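Local coordinates for protein octaprenyl Pyrophosphate Synthase (Helicobacter pylori, PDB 3TC1) that probably condenses isopentenyl pyrophosphate units onto an allylic primer, in a magnesium-dependent reaction, to build the eight-unit chain of octaprenyl pyrophosphate, at residues L227-L232 / E257-K262; A72-D77 / M85-P90. All blocks are in the same frame, centred on the assembly; numbering follows the deposited sequence.

Contact 1 (L227-L232 / E257-K262); sequences LPYLLL and EWTKEK
Two short helices, 227-233 and 253-265, pack against each other through Tyr229 and Leu232 on one and Thr259 and Lys262 on the other. The methyl CG2 of Thr259 meets the Tyr229 ring obliquely, 3.8 Å from CE1. That methyl lies anti to the backbone N (OG1 chi1 -58°), which leaves OG1 on the N-terminal side, bonded to the carbonyl of Ile255 one turn earlier. Threonine suits the place because one branch packs while the other is polar: a water donates to Thr259 OG1 (2.9 Å) and also binds Tyr229 OH at 2.7 Å, lying in the plane of the ring. Phe220 stacks on the same ring and Phe263 meets it edge-to-face, which together with the water should limit the turning of the ring. A turn along, Leu232 reaches across and sets CD2 3.8 Å from Lys262 CB and CD1 3.4 Å from Lys262 O. Lysine works here as two parts: CB fills the interface, CG lies over a face of Trp258, and a bend at chi2 carries NZ off to a salt bridge with Asp240 and a hydrogen bond to Gln265. Such small-helix packing, apolar with one bridging water, belongs to the peripheral part of the all-helical polyprenyl synthetase fold.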
loop_
_atom_site.group_PDB
_atom_site.type_symbol
_atom_site.label_atom_id
_atom_site.label_comp_id
_atom_site.label_asym_id
_atom_site.label_seq_id
_atom_site.Cartn_x
_atom_site.Cartn_y
_atom_site.Cartn_z
ATOM N N LEU B 227 8.365 -21.372 15.030
ATOM C CA LEU B 227 9.477 -22.246 15.418
ATOM C C LEU B 227 9.175 -23.223 16.559
ATOM O O LEU B 227 9.476 -24.406 16.454
ATOM C CB LEU B 227 10.722 -21.410 15.758
ATOM C CG LEU B 227 12.023 -22.219 15.881
ATOM C CD1 LEU B 227 12.218 -23.079 14.632
ATOM C CD2 LEU B 227 13.207 -21.276 16.075
ATOM N N PRO B 228 8.589 -22.742 17.672
ATOM C CA PRO B 228 8.294 -23.675 18.764
ATOM C C PRO B 228 7.495 -24.890 18.284
ATOM O O PRO B 228 7.787 -26.022 18.656
ATOM C CB PRO B 228 7.491 -22.816 19.739
ATOM C CG PRO B 228 8.073 -21.450 19.534
ATOM C CD PRO B 228 8.200 -21.369 18.031
ATOM N N TYR B 229 6.484 -24.644 17.454
ATOM C CA TYR B 229 5.632 -25.713 16.934
ATOM C C TYR B 229 6.383 -26.607 15.960
ATOM O O TYR B 229 6.161 -27.818 15.918
ATOM C CB TYR B 229 4.395 -25.101 16.265
ATOM C CG TYR B 229 3.472 -24.433 17.261
ATOM C CD1 TYR B 229 2.507 -25.172 17.954
ATOM C CD2 TYR B 229 3.594 -23.074 17.550
ATOM C CE1 TYR B 229 1.687 -24.571 18.911
ATOM C CE2 TYR B 229 2.778 -22.463 18.510
ATOM C CZ TYR B 229 1.829 -23.218 19.182
ATOM O OH TYR B 229 1.016 -22.614 20.116
ATOM N N LEU B 230 7.272 -26.007 15.174
ATOM C CA LEU B 230 8.072 -26.763 14.219
ATOM C C LEU B 230 9.030 -27.700 14.962
ATOM O O LEU B 230 9.126 -28.885 14.646
ATOM C CB LEU B 230 8.864 -25.797 13.330
ATOM C CG LEU B 230 7.975 -25.016 12.354
ATOM C CD1 LEU B 230 8.686 -23.768 11.856
ATOM C CD2 LEU B 230 7.592 -25.949 11.200
ATOM N N LEU B 231 9.737 -27.159 15.949
ATOM C CA LEU B 231 10.680 -27.959 16.730
ATOM C C LEU B 231 9.949 -29.044 17.522
ATOM O O LEU B 231 10.434 -30.169 17.646
ATOM C CB LEU B 231 11.483 -27.056 17.674
ATOM C CG LEU B 231 12.408 -26.034 16.999
ATOM C CD1 LEU B 231 13.098 -25.181 18.049
ATOM C CD2 LEU B 231 13.441 -26.767 16.146
ATOM N N LEU B 232 8.780 -28.705 18.059
ATOM C CA LEU B 232 7.988 -29.676 18.815
ATOM C C LEU B 232 7.548 -30.818 17.908
ATOM O O LEU B 232 7.702 -31.989 18.244
ATOM C CB LEU B 232 6.739 -29.013 19.419
ATOM C CG LEU B 232 5.810 -29.991 20.160
ATOM C CD1 LEU B 232 6.554 -30.597 21.358
ATOM C CD2 LEU B 232 4.552 -29.274 20.627
ATOM N N GLU B 257 -3.043 -25.500 27.338
ATOM C CA GLU B 257 -2.405 -26.273 28.401
ATOM C C GLU B 257 -1.682 -27.509 27.867
ATOM O O GLU B 257 -0.568 -27.816 28.298
ATOM C CB GLU B 257 -3.429 -26.678 29.469
ATOM C CG GLU B 257 -3.923 -25.502 30.298
ATOM C CD GLU B 257 -2.779 -24.637 30.830
ATOM O OE1 GLU B 257 -1.895 -25.179 31.526
ATOM O OE2 GLU B 257 -2.761 -23.416 30.552
ATOM N N TRP B 258 -2.303 -28.219 26.928
ATOM C CA TRP B 258 -1.675 -29.403 26.352
ATOM C C TRP B 258 -0.371 -29.005 25.644
ATOM O O TRP B 258 0.665 -29.659 25.795
ATOM C CB TRP B 258 -2.626 -30.069 25.348
ATOM C CG TRP B 258 -2.076 -31.326 24.711
ATOM C CD1 TRP B 258 -2.154 -32.606 25.201
ATOM C CD2 TRP B 258 -1.371 -31.416 23.465
ATOM N NE1 TRP B 258 -1.547 -33.484 24.328
ATOM C CE2 TRP B 258 -1.057 -32.781 23.258
ATOM C CE3 TRP B 258 -0.975 -30.476 22.501
ATOM C CZ2 TRP B 258 -0.363 -33.227 22.125
ATOM C CZ3 TRP B 258 -0.287 -30.922 21.376
ATOM C CH2 TRP B 258 0.011 -32.286 21.199
ATOM N N THR B 259 -0.430 -27.921 24.875
ATOM C CA THR B 259 0.729 -27.427 24.139
ATOM C C THR B 259 1.871 -27.023 25.071
ATOM O O THR B 259 3.046 -27.272 24.778
ATOM C CB THR B 259 0.345 -26.202 23.271
ATOM O OG1 THR B 259 -0.700 -26.571 22.361
ATOM C CG2 THR B 259 1.535 -25.717 22.481
ATOM N N LYS B 260 1.542 -26.387 26.190
ATOM C CA LYS B 260 2.587 -25.984 27.124
ATOM C C LYS B 260 3.293 -27.191 27.733
ATOM O O LYS B 260 4.505 -27.163 27.960
ATOM C CB LYS B 260 2.011 -25.094 28.229
ATOM C CG LYS B 260 1.614 -23.715 27.733
ATOM C CD LYS B 260 1.370 -22.737 28.871
ATOM C CE LYS B 260 0.152 -23.109 29.686
ATOM N NZ LYS B 260 -0.160 -22.060 30.702
ATOM N N GLU B 261 2.537 -28.251 27.998
ATOM C CA GLU B 261 3.116 -29.465 28.567
ATOM C C GLU B 261 4.056 -30.121 27.568
ATOM O O GLU B 261 5.114 -30.620 27.942
ATOM C CB GLU B 261 2.025 -30.466 28.951
ATOM C CG GLU B 261 1.032 -29.948 29.969
ATOM C CD GLU B 261 0.070 -31.021 30.428
ATOM O OE1 GLU B 261 -0.222 -31.942 29.637
ATOM O OE2 GLU B 261 -0.403 -30.940 31.579
ATOM N N LYS B 262 3.666 -30.113 26.296
ATOM C CA LYS B 262 4.479 -30.719 25.251
ATOM C C LYS B 262 5.776 -29.948 25.014
ATOM O O LYS B 262 6.816 -30.558 24.778
ATOM C CB LYS B 262 3.670 -30.848 23.959
ATOM C CG LYS B 262 2.593 -31.939 24.024
ATOM C CD LYS B 262 3.223 -33.316 24.250
ATOM C CE LYS B 262 2.222 -34.307 24.830
ATOM N NZ LYS B 262 2.848 -35.623 25.144
HETATM O O HOH W 1 -1.141 -24.008 21.089
#

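Contact 2 (A72-D77 / M85-P90); sequences ASLLHD and MRRKLP
Leu74 lies over one face of the Arg86 guanidinium. Its methyl CD2 sits 3.4 Å above the plane, offset toward the rim, and is 3.8 Å from both NH1 and NH2. The other methyl, CD1, is 4.0 Å from Arg86 NH1 and loosely approaches the edge of the poorly ordered Arg87 guanidinium, 4.4 Å from NH2. As modelled, the two guanidiniums meet edge to edge, Arg87 NH2 in the plane of Arg86 near NH1. Leucine fits because its branched, apolar end can cover a flat cation while leaving the in-plane N-H groups to polar partners. Arg86 reaches the helix by an extended start, CG anti to the backbone N (chi1 167°), and a bend at chi3 (-64°) that lays the group across the leucine. Its NE then forms a salt bridge with Asp78, which helps fix the rotation of the plane.

Behind these groups, Arg86 N donates to Leu89 O (2.9 Å), joining two weakly bonded strands across a two-residue turn. Arg87 and Lys88 occupy it with positive phi, close to type I', and Lys88 too is poorly ordered. Helix 53-80 is held from another side by His76, whose NE2 bonds to Val102 O and whose ND1 bonds to Asp106 of the second subunit. A magnesium ion lies about 9 Å from the Arg86 side chain. Asp77 and Asp78 begin the first aspartate-rich motif of polyprenyl synthetases, Asp-Asp-x-x-Asp; the arginine pair just after it probably helps receive substrate pyrophosphate, as in relatives.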
loop_
_atom_site.group_PDB
_atom_site.type_symbol
_atom_site.label_atom_id
_atom_site.label_comp_id
_atom_site.label_asym_id
_atom_site.label_seq_id
_atom_site.Cartn_x
_atom_site.Cartn_y
_atom_site.Cartn_z
ATOM N N ALA B 72 2.367 1.306 8.191
ATOM C CA ALA B 72 1.536 0.930 7.050
ATOM C C ALA B 72 1.380 -0.584 6.978
ATOM O O ALA B 72 0.281 -1.095 6.744
ATOM C CB ALA B 72 2.142 1.456 5.744
ATOM N N SER B 73 2.478 -1.304 7.171
ATOM C CA SER B 73 2.430 -2.759 7.114
ATOM C C SER B 73 1.533 -3.319 8.215
ATOM O O SER B 73 0.800 -4.271 7.994
ATOM C CB SER B 73 3.833 -3.357 7.246
ATOM O OG SER B 73 4.381 -3.071 8.512
ATOM N N LEU B 74 1.599 -2.726 9.402
ATOM C CA LEU B 74 0.774 -3.186 10.518
ATOM C C LEU B 74 -0.704 -2.934 10.222
ATOM O O LEU B 74 -1.563 -3.748 10.564
ATOM C CB LEU B 74 1.180 -2.480 11.817
ATOM C CG LEU B 74 2.597 -2.786 12.319
ATOM C CD1 LEU B 74 2.898 -1.953 13.558
ATOM C CD2 LEU B 74 2.724 -4.270 12.616
ATOM N N LEU B 75 -0.994 -1.808 9.577
ATOM C CA LEU B 75 -2.369 -1.470 9.226
ATOM C C LEU B 75 -2.937 -2.503 8.264
ATOM O O LEU B 75 -4.068 -2.950 8.428
ATOM C CB LEU B 75 -2.439 -0.083 8.584
ATOM C CG LEU B 75 -2.236 1.133 9.493
ATOM C CD1 LEU B 75 -2.206 2.394 8.632
ATOM C CD2 LEU B 75 -3.355 1.220 10.531
ATOM N N HIS B 76 -2.156 -2.883 7.257
ATOM C CA HIS B 76 -2.627 -3.873 6.298
ATOM C C HIS B 76 -2.671 -5.263 6.915
ATOM O O HIS B 76 -3.563 -6.049 6.608
ATOM C CB HIS B 76 -1.751 -3.877 5.036
ATOM C CG HIS B 76 -2.023 -2.724 4.117
ATOM N ND1 HIS B 76 -1.395 -2.572 2.900
ATOM C CD2 HIS B 76 -2.850 -1.660 4.249
ATOM C CE1 HIS B 76 -1.820 -1.462 2.323
ATOM N NE2 HIS B 76 -2.701 -0.889 3.120
ATOM N N ASP B 77 -1.714 -5.562 7.788
ATOM C CA ASP B 77 -1.683 -6.867 8.441
ATOM C C ASP B 77 -2.916 -7.055 9.322
ATOM O O ASP B 77 -3.455 -8.153 9.406
ATOM C CB ASP B 77 -0.414 -7.032 9.284
ATOM C CG ASP B 77 0.844 -7.132 8.439
ATOM O OD1 ASP B 77 0.838 -7.885 7.440
ATOM O OD2 ASP B 77 1.845 -6.467 8.780
ATOM N N MET B 85 -7.970 -5.796 17.440
ATOM C CA MET B 85 -7.163 -5.111 18.429
ATOM C C MET B 85 -5.678 -5.075 18.092
ATOM O O MET B 85 -5.152 -5.983 17.452
ATOM C CB MET B 85 -7.364 -5.832 19.763
ATOM C CG MET B 85 -6.889 -5.103 20.986
ATOM S SD MET B 85 -8.206 -5.172 22.205
ATOM C CE MET B 85 -9.426 -4.142 21.383
ATOM N N ARG B 86 -5.016 -4.008 18.524
ATOM C CA ARG B 86 -3.579 -3.855 18.348
ATOM C C ARG B 86 -3.064 -3.165 19.593
ATOM O O ARG B 86 -3.123 -1.941 19.691
ATOM C CB ARG B 86 -3.218 -3.005 17.126
ATOM C CG ARG B 86 -1.742 -2.583 17.134
ATOM C CD ARG B 86 -1.205 -2.350 15.733
ATOM N NE ARG B 86 -1.209 -3.586 14.956
ATOM C CZ ARG B 86 -0.274 -4.530 15.023
ATOM N NH1 ARG B 86 0.768 -4.394 15.832
ATOM N NH2 ARG B 86 -0.392 -5.622 14.282
ATOM N N ARG B 87 -2.584 -3.947 20.556
ATOM C CA ARG B 87 -2.062 -3.371 21.789
ATOM C C ARG B 87 -3.209 -2.924 22.697
ATOM O O ARG B 87 -3.187 -1.820 23.239
ATOM C CB ARG B 87 -1.188 -2.171 21.446
ATOM C CG ARG B 87 0.225 -2.225 21.951
ATOM C CD ARG B 87 1.032 -1.170 21.223
ATOM N NE ARG B 87 1.101 -1.456 19.791
ATOM C CZ ARG B 87 1.527 -0.599 18.868
ATOM N NH1 ARG B 87 1.918 0.613 19.216
ATOM N NH2 ARG B 87 1.593 -0.965 17.596
ATOM N N LYS B 88 -4.205 -3.793 22.842
ATOM C CA LYS B 88 -5.396 -3.563 23.661
ATOM C C LYS B 88 -6.396 -2.518 23.169
ATOM O O LYS B 88 -7.509 -2.431 23.692
ATOM C CB LYS B 88 -5.025 -3.254 25.117
ATOM C CG LYS B 88 -5.742 -4.205 26.078
ATOM C CD LYS B 88 -6.299 -3.551 27.342
ATOM C CE LYS B 88 -6.894 -2.177 27.088
ATOM N NZ LYS B 88 -5.916 -1.125 27.481
ATOM N N LEU B 89 -6.016 -1.717 22.180
ATOM C CA LEU B 89 -6.956 -0.739 21.661
ATOM C C LEU B 89 -7.477 -1.192 20.300
ATOM O O LEU B 89 -6.795 -1.922 19.572
ATOM C CB LEU B 89 -6.318 0.653 21.613
ATOM C CG LEU B 89 -6.313 1.286 23.014
ATOM C CD1 LEU B 89 -5.676 2.662 22.972
ATOM C CD2 LEU B 89 -7.746 1.377 23.540
ATOM N N PRO B 90 -8.699 -0.761 19.943
ATOM C CA PRO B 90 -9.347 -1.118 18.678
ATOM C C PRO B 90 -8.459 -0.823 17.485
ATOM O O PRO B 90 -7.820 0.225 17.422
ATOM C CB PRO B 90 -10.612 -0.252 18.661
ATOM C CG PRO B 90 -10.729 0.301 20.066
ATOM C CD PRO B 90 -9.314 0.453 20.501
#

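Both contacts belong to the polyprenyl synthetase fold, but they share no helix or strand: their centres are 26 Å apart and their nearest atoms about 17 Å. Contact 1 is a buried helix-helix seam, although far from the centre of the chain, and relies on methyl and aromatic packing helped by a water. Contact 2 is nearer that centre yet lies at the surface, where a long helix meets a hairpin and a leucine supports cationic groups. The contrast follows their places: 227-232/257-262 joins small helices, while 72-77/85-90 places charged groups around a probable pyrophosphate site. A bound magnesium lies about 10 Å from the Tyr229 side chain, and one about 9 Å from that of Arg86.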